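Local structure of putative uncharacterized protein (Coprinopsis cinerea, 3W9A) at residues G92-H97 against V220-G225; I3-S8 against G28-Y33. The protein is the catalytic domain of a family 131 glycoside hydrolase with a beta-jelly-roll fold and probably cleaves beta-glucans. All coordinates share one frame; numbering follows the deposited sequence.

How the contacts relate
Two ways of tying distant chain segments together meet in one beta-jelly roll. Contact 1 (92-97 with 220-225) pairs neighbouring antiparallel strands within a sheet, whereas contact 2 (3-8 with 28-33) joins strand 3-6 of that sheet to a strand of the other sheet through side chains. Their centres lie 13 Å apart, and strand 213-224 connects them: Val4 N lies 2.8 Å from Ile222 O, and Ile222 N 2.9 Å from Trp5 O, both probable hydrogen bonds; Val4 and Trp5 both face Ile222, a classic beta bulge. Two residues earlier, Val220 CB packs against Tyr30 OH at 3.6 Å. Contact 2 closes in sequence before contact 1 opens.

Contact 1: G92-H97 against V220-G225; sequences GNLFYH and VYIEEG
Val220 lays CG1 near the carbonyl oxygen of His97, just before Tyr221 and His97 form a pair hydrogen-bonded in both directions, His97 N donating to Tyr221 O at 2.7 Å. The Tyr221 ring stacks offset on the imidazole, the planes only 7° apart and the centroids 4.2 Å, and Tyr221 OH sits over the imidazole centre. Chi1 of 70° sets that ring between its own backbone N and carbonyl carbon, beside the imidazole. Ile222 points to the other face, where CD1 rests over the Tyr96 ring, 3.6 Å from its centroid; the Tyr96 hydroxyl is held by Leu89 O. This alternation is that of an antiparallel strand pair in a jelly-roll sheet, one face turned to aromatic neighbours such as Phe119 and Phe199. Glu223 bonds to Phe95 through both backbone N and O; its OE2 returns to the His97 side, accepting from His97 NE2 at the imidazole edge, modelled bent and at a doubtfully short 2.5 Å, carboxylate and ring 67° apart. Its OE1 is taken up by Thr228 and Gly1 N. Glu224 crosses Leu94 at a slant, CG against CD2. Gly225 reaches Asn93 O through one water, while its CA lies 3.5 Å from Phe95 CE1.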
loop_
_atom_site.group_PDB
_atom_site.type_symbol
_atom_site.label_atom_id
_atom_site.label_comp_id
_atom_site.label_asym_id
_atom_site.label_seq_id
_atom_site.Cartn_x
_atom_site.Cartn_y
_atom_site.Cartn_z
ATOM N N GLY A 92 19.881 -5.584 0.519
ATOM C CA GLY A 92 20.071 -5.208 1.902
ATOM C C GLY A 92 18.801 -5.361 2.700
ATOM O O GLY A 92 17.936 -6.160 2.350
ATOM N N ASN A 93 18.698 -4.587 3.769
ATOM C CA ASN A 93 17.521 -4.565 4.621
ATOM C C ASN A 93 16.786 -3.246 4.411
ATOM O O ASN A 93 17.310 -2.179 4.697
ATOM C CB ASN A 93 17.951 -4.765 6.086
ATOM C CG ASN A 93 16.795 -4.719 7.067
ATOM O OD1 ASN A 93 15.650 -5.041 6.740
ATOM N ND2 ASN A 93 17.104 -4.356 8.295
ATOM N N LEU A 94 15.577 -3.320 3.866
ATOM C CA LEU A 94 14.797 -2.121 3.547
ATOM C C LEU A 94 13.440 -2.197 4.196
ATOM O O LEU A 94 12.922 -3.271 4.459
ATOM C CB LEU A 94 14.601 -1.947 2.021
ATOM C CG LEU A 94 15.872 -1.854 1.172
ATOM C CD1 LEU A 94 15.567 -1.792 -0.310
ATOM C CD2 LEU A 94 16.710 -0.650 1.601
ATOM N N PHE A 95 12.861 -1.032 4.407
ATOM C CA PHE A 95 11.611 -0.911 5.131
ATOM C C PHE A 95 10.619 -0.223 4.235
ATOM O O PHE A 95 10.830 0.918 3.808
ATOM C CB PHE A 95 11.836 -0.141 6.434
ATOM C CG PHE A 95 12.797 -0.829 7.361
ATOM C CD1 PHE A 95 14.170 -0.661 7.222
ATOM C CD2 PHE A 95 12.329 -1.692 8.350
ATOM C CE1 PHE A 95 15.047 -1.318 8.074
ATOM C CE2 PHE A 95 13.208 -2.349 9.198
ATOM C CZ PHE A 95 14.563 -2.157 9.063
ATOM N N TYR A 96 9.549 -0.941 3.928
ATOM C CA TYR A 96 8.553 -0.436 3.004
ATOM C C TYR A 96 7.410 0.105 3.846
ATOM O O TYR A 96 6.641 -0.682 4.426
ATOM C CB TYR A 96 8.047 -1.551 2.096
ATOM C CG TYR A 96 8.899 -1.922 0.904
ATOM C CD1 TYR A 96 10.239 -2.241 1.038
ATOM C CD2 TYR A 96 8.332 -1.974 -0.382
ATOM C CE1 TYR A 96 11.001 -2.602 -0.066
ATOM C CE2 TYR A 96 9.078 -2.336 -1.480
ATOM C CZ TYR A 96 10.412 -2.659 -1.323
ATOM O OH TYR A 96 11.136 -3.018 -2.443
ATOM N N HIS A 97 7.305 1.425 3.918
ATOM C CA HIS A 97 6.308 2.066 4.786
ATOM C C HIS A 97 5.043 2.438 4.037
ATOM O O HIS A 97 5.087 2.871 2.868
ATOM C CB HIS A 97 6.839 3.361 5.371
ATOM C CG HIS A 97 7.902 3.192 6.401
ATOM N ND1 HIS A 97 7.667 3.397 7.741
ATOM C CD2 HIS A 97 9.214 2.881 6.290
ATOM C CE1 HIS A 97 8.789 3.212 8.414
ATOM N NE2 HIS A 97 9.740 2.886 7.560
ATOM N N VAL A 220 3.680 6.816 2.114
ATOM C CA VAL A 220 4.325 5.704 1.429
ATOM C C VAL A 220 5.779 6.048 1.133
ATOM O O VAL A 220 6.052 7.065 0.501
ATOM C CB VAL A 220 3.600 5.360 0.113
ATOM C CG1 VAL A 220 4.217 4.116 -0.520
ATOM C CG2 VAL A 220 2.115 5.135 0.371
ATOM N N TYR A 221 6.701 5.201 1.585
ATOM C CA TYR A 221 8.133 5.349 1.248
ATOM C C TYR A 221 8.920 4.092 1.591
ATOM O O TYR A 221 8.405 3.177 2.250
ATOM C CB TYR A 221 8.758 6.576 1.932
ATOM C CG TYR A 221 8.937 6.508 3.455
ATOM C CD1 TYR A 221 7.875 6.771 4.311
ATOM C CD2 TYR A 221 10.182 6.197 4.023
ATOM C CE1 TYR A 221 8.028 6.714 5.698
ATOM C CE2 TYR A 221 10.345 6.147 5.409
ATOM C CZ TYR A 221 9.269 6.409 6.234
ATOM O OH TYR A 221 9.431 6.356 7.594
ATOM N N ILE A 222 10.173 4.070 1.155
ATOM C CA ILE A 222 11.067 2.945 1.363
ATOM C C ILE A 222 12.386 3.513 1.857
ATOM O O ILE A 222 12.963 4.397 1.228
ATOM C CB ILE A 222 11.294 2.152 0.057
ATOM C CG1 ILE A 222 9.979 1.490 -0.395
ATOM C CG2 ILE A 222 12.414 1.121 0.237
ATOM C CD1 ILE A 222 9.988 0.960 -1.823
ATOM N N GLU A 223 12.829 3.049 3.015
ATOM C CA GLU A 223 14.039 3.574 3.624
ATOM C C GLU A 223 15.001 2.442 3.962
ATOM O O GLU A 223 14.620 1.285 4.079
ATOM C CB GLU A 223 13.683 4.338 4.896
ATOM C CG GLU A 223 13.135 3.422 5.999
ATOM C CD GLU A 223 12.891 4.113 7.307
ATOM O OE1 GLU A 223 13.499 5.177 7.569
ATOM O OE2 GLU A 223 12.082 3.576 8.086
ATOM N N GLU A 224 16.262 2.790 4.134
ATOM C CA GLU A 224 17.202 1.874 4.750
ATOM C C GLU A 224 16.980 1.891 6.254
ATOM O O GLU A 224 16.222 2.699 6.785
ATOM C CB GLU A 224 18.638 2.292 4.454
ATOM C CG GLU A 224 18.993 2.260 2.991
ATOM C CD GLU A 224 20.388 2.821 2.719
ATOM O OE1 GLU A 224 20.812 2.756 1.542
ATOM O OE2 GLU A 224 21.049 3.308 3.662
ATOM N N GLY A 225 17.643 0.972 6.945
ATOM C CA GLY A 225 17.654 0.982 8.400
ATOM C C GLY A 225 18.568 2.078 8.940
ATOM O O GLY A 225 19.350 2.663 8.186
HETATM O O HOH W 1 19.419 -0.828 5.768
#

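Contact 2: I3-S8 against G28-Y33; sequences IVWDGS and GTYQWY
Trp5 and Tyr30 meet as an offset edge-to-face pair, the benzo edge of the indole directed at the face of the phenol ring with the planes 82° apart. Trp5 CH2 comes within 3.6 Å of Tyr30 CE1, and CZ2 stands over the same face. With CG anti to the backbone N (chi1 166°), the Trp5 side chain extends across to the 28-33 segment, where its edge can reach both an aromatic face and a backbone carbonyl.

Two direct hydrogen bonds cross the contact, each from a side chain to the main chain. Trp5 NE1 donates to Thr29 O at 3.0 Å, meeting a lone pair of that oxygen almost within the indole plane. Tyr30 OH donates a hydrogen bond to Gly7 O at 2.7 Å, again on a lone pair. A phenylalanine in place of Tyr30 would probably leave Gly7 O without this donor and the end of the ring without its tie to 3-8.

Water supplies the third link, donating to Asp6 O and Ser8 O and accepting from Thr29 OG1. Thr29 CG2 lies against the same carbonyl, 3.4 Å from Asp6 O. Within 3-8, Asp6 OD1 accepts from Ser8 N, closing an Asx turn.

Strands of the two jelly-roll sheets are thus joined without pairing their backbones: the NE1 bond helps set the turn of the indole, the OH bond pins the end of the Tyr30 side chain, and the Trp5 edge against its face limits its turning.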
loop_
_atom_site.group_PDB
_atom_site.type_symbol
_atom_site.label_atom_id
_atom_site.label_comp_id
_atom_site.label_asym_id
_atom_site.label_seq_id
_atom_site.Cartn_x
_atom_site.Cartn_y
_atom_site.Cartn_z
ATOM N N ILE A 3 16.185 7.599 2.854
ATOM C CA ILE A 3 15.047 7.246 2.070
ATOM C C ILE A 3 15.573 6.881 0.704
ATOM O O ILE A 3 16.283 7.655 0.070
ATOM C CB ILE A 3 14.002 8.380 2.050
ATOM C CG1 ILE A 3 13.480 8.586 3.486
ATOM C CG2 ILE A 3 12.852 8.038 1.109
ATOM C CD1 ILE A 3 12.544 9.755 3.662
ATOM N N VAL A 4 15.238 5.672 0.277
ATOM C CA VAL A 4 15.686 5.163 -1.003
ATOM C C VAL A 4 14.713 5.607 -2.092
ATOM O O VAL A 4 15.143 5.992 -3.171
ATOM C CB VAL A 4 15.832 3.630 -0.979
ATOM C CG1 VAL A 4 16.459 3.156 -2.271
ATOM C CG2 VAL A 4 16.682 3.188 0.222
ATOM N N TRP A 5 13.410 5.570 -1.783
ATOM C CA TRP A 5 12.367 6.039 -2.699
ATOM C C TRP A 5 11.262 6.674 -1.860
ATOM O O TRP A 5 10.830 6.129 -0.802
ATOM C CB TRP A 5 11.828 4.895 -3.581
ATOM C CG TRP A 5 10.554 5.189 -4.309
ATOM C CD1 TRP A 5 10.426 5.808 -5.526
ATOM C CD2 TRP A 5 9.222 4.891 -3.869
ATOM N NE1 TRP A 5 9.098 5.898 -5.874
ATOM C CE2 TRP A 5 8.335 5.357 -4.868
ATOM C CE3 TRP A 5 8.693 4.276 -2.729
ATOM C CZ2 TRP A 5 6.948 5.218 -4.771
ATOM C CZ3 TRP A 5 7.309 4.133 -2.620
ATOM C CH2 TRP A 5 6.447 4.602 -3.644
ATOM N N ASP A 6 10.845 7.845 -2.318
ATOM C CA ASP A 6 9.853 8.649 -1.617
ATOM C C ASP A 6 8.539 8.672 -2.408
ATOM O O ASP A 6 8.457 9.252 -3.503
ATOM C CB ASP A 6 10.401 10.050 -1.371
ATOM C CG ASP A 6 9.590 10.830 -0.351
ATOM O OD1 ASP A 6 8.414 10.503 -0.124
ATOM O OD2 ASP A 6 10.130 11.806 0.192
ATOM N N GLY A 7 7.537 7.997 -1.851
ATOM C CA GLY A 7 6.185 7.949 -2.417
ATOM C C GLY A 7 5.251 9.031 -1.907
ATOM O O GLY A 7 4.019 8.895 -2.008
ATOM N N SER A 8 5.817 10.106 -1.358
ATOM C CA SER A 8 5.032 11.263 -0.940
ATOM C C SER A 8 4.084 11.642 -2.061
ATOM O O SER A 8 4.455 11.569 -3.225
ATOM C CB SER A 8 5.951 12.455 -0.661
ATOM O OG SER A 8 5.190 13.651 -0.626
ATOM N N GLY A 28 8.185 11.364 -12.530
ATOM C CA GLY A 28 7.600 11.308 -11.202
ATOM C C GLY A 28 8.038 10.071 -10.447
ATOM O O GLY A 28 9.040 9.434 -10.782
ATOM N N THR A 29 7.276 9.727 -9.420
ATOM C CA THR A 29 7.651 8.627 -8.544
ATOM C C THR A 29 6.776 7.376 -8.646
ATOM O O THR A 29 7.035 6.403 -7.972
ATOM C CB THR A 29 7.622 9.120 -7.091
ATOM O OG1 THR A 29 6.453 9.928 -6.896
ATOM C CG2 THR A 29 8.902 9.950 -6.782
ATOM N N TYR A 30 5.748 7.409 -9.474
ATOM C CA TYR A 30 4.783 6.305 -9.574
ATOM C C TYR A 30 4.452 5.946 -11.015
ATOM O O TYR A 30 4.115 6.820 -11.814
ATOM C CB TYR A 30 3.480 6.703 -8.895
ATOM C CG TYR A 30 3.495 6.676 -7.390
ATOM C CD1 TYR A 30 3.348 5.478 -6.697
ATOM C CD2 TYR A 30 3.597 7.844 -6.652
ATOM C CE1 TYR A 30 3.326 5.451 -5.302
ATOM C CE2 TYR A 30 3.570 7.815 -5.259
ATOM C CZ TYR A 30 3.427 6.615 -4.600
ATOM O OH TYR A 30 3.401 6.563 -3.232
ATOM N N GLN A 31 4.508 4.650 -11.317
ATOM C CA GLN A 31 4.052 4.121 -12.602
ATOM C C GLN A 31 2.550 3.894 -12.514
ATOM O O GLN A 31 2.048 3.367 -11.529
ATOM C CB GLN A 31 4.723 2.822 -12.936
ATOM C CG GLN A 31 6.226 2.834 -12.795
ATOM C CD GLN A 31 6.872 1.558 -13.261
ATOM O OE1 GLN A 31 6.303 0.475 -13.164
ATOM N NE2 GLN A 31 8.086 1.675 -13.734
ATOM N N TRP A 32 1.842 4.285 -13.559
ATOM C CA TRP A 32 0.392 4.228 -13.520
ATOM C C TRP A 32 -0.066 3.600 -14.842
ATOM O O TRP A 32 -0.153 4.276 -15.872
ATOM C CB TRP A 32 -0.147 5.624 -13.312
ATOM C CG TRP A 32 -1.642 5.791 -13.394
ATOM C CD1 TRP A 32 -2.308 6.755 -14.069
ATOM C CD2 TRP A 32 -2.627 4.966 -12.779
ATOM N NE1 TRP A 32 -3.660 6.593 -13.914
ATOM C CE2 TRP A 32 -3.881 5.503 -13.111
ATOM C CE3 TRP A 32 -2.569 3.840 -11.939
ATOM C CZ2 TRP A 32 -5.072 4.948 -12.666
ATOM C CZ3 TRP A 32 -3.770 3.294 -11.475
ATOM C CH2 TRP A 32 -4.995 3.846 -11.834
ATOM N N TYR A 33 -0.246 2.285 -14.800
ATOM C CA TYR A 33 -0.722 1.505 -15.960
ATOM C C TYR A 33 -1.653 0.343 -15.583
ATOM O O TYR A 33 -2.353 -0.149 -16.439
ATOM C CB TYR A 33 0.448 0.976 -16.798
ATOM C CG TYR A 33 1.339 -0.024 -16.093
ATOM C CD1 TYR A 33 1.138 -1.388 -16.231
ATOM C CD2 TYR A 33 2.378 0.403 -15.280
ATOM C CE1 TYR A 33 1.959 -2.310 -15.579
ATOM C CE2 TYR A 33 3.203 -0.504 -14.629
ATOM C CZ TYR A 33 2.992 -1.857 -14.768
ATOM O OH TYR A 33 3.828 -2.744 -14.102
HETATM O O HOH W 2 6.790 10.903 -4.421
#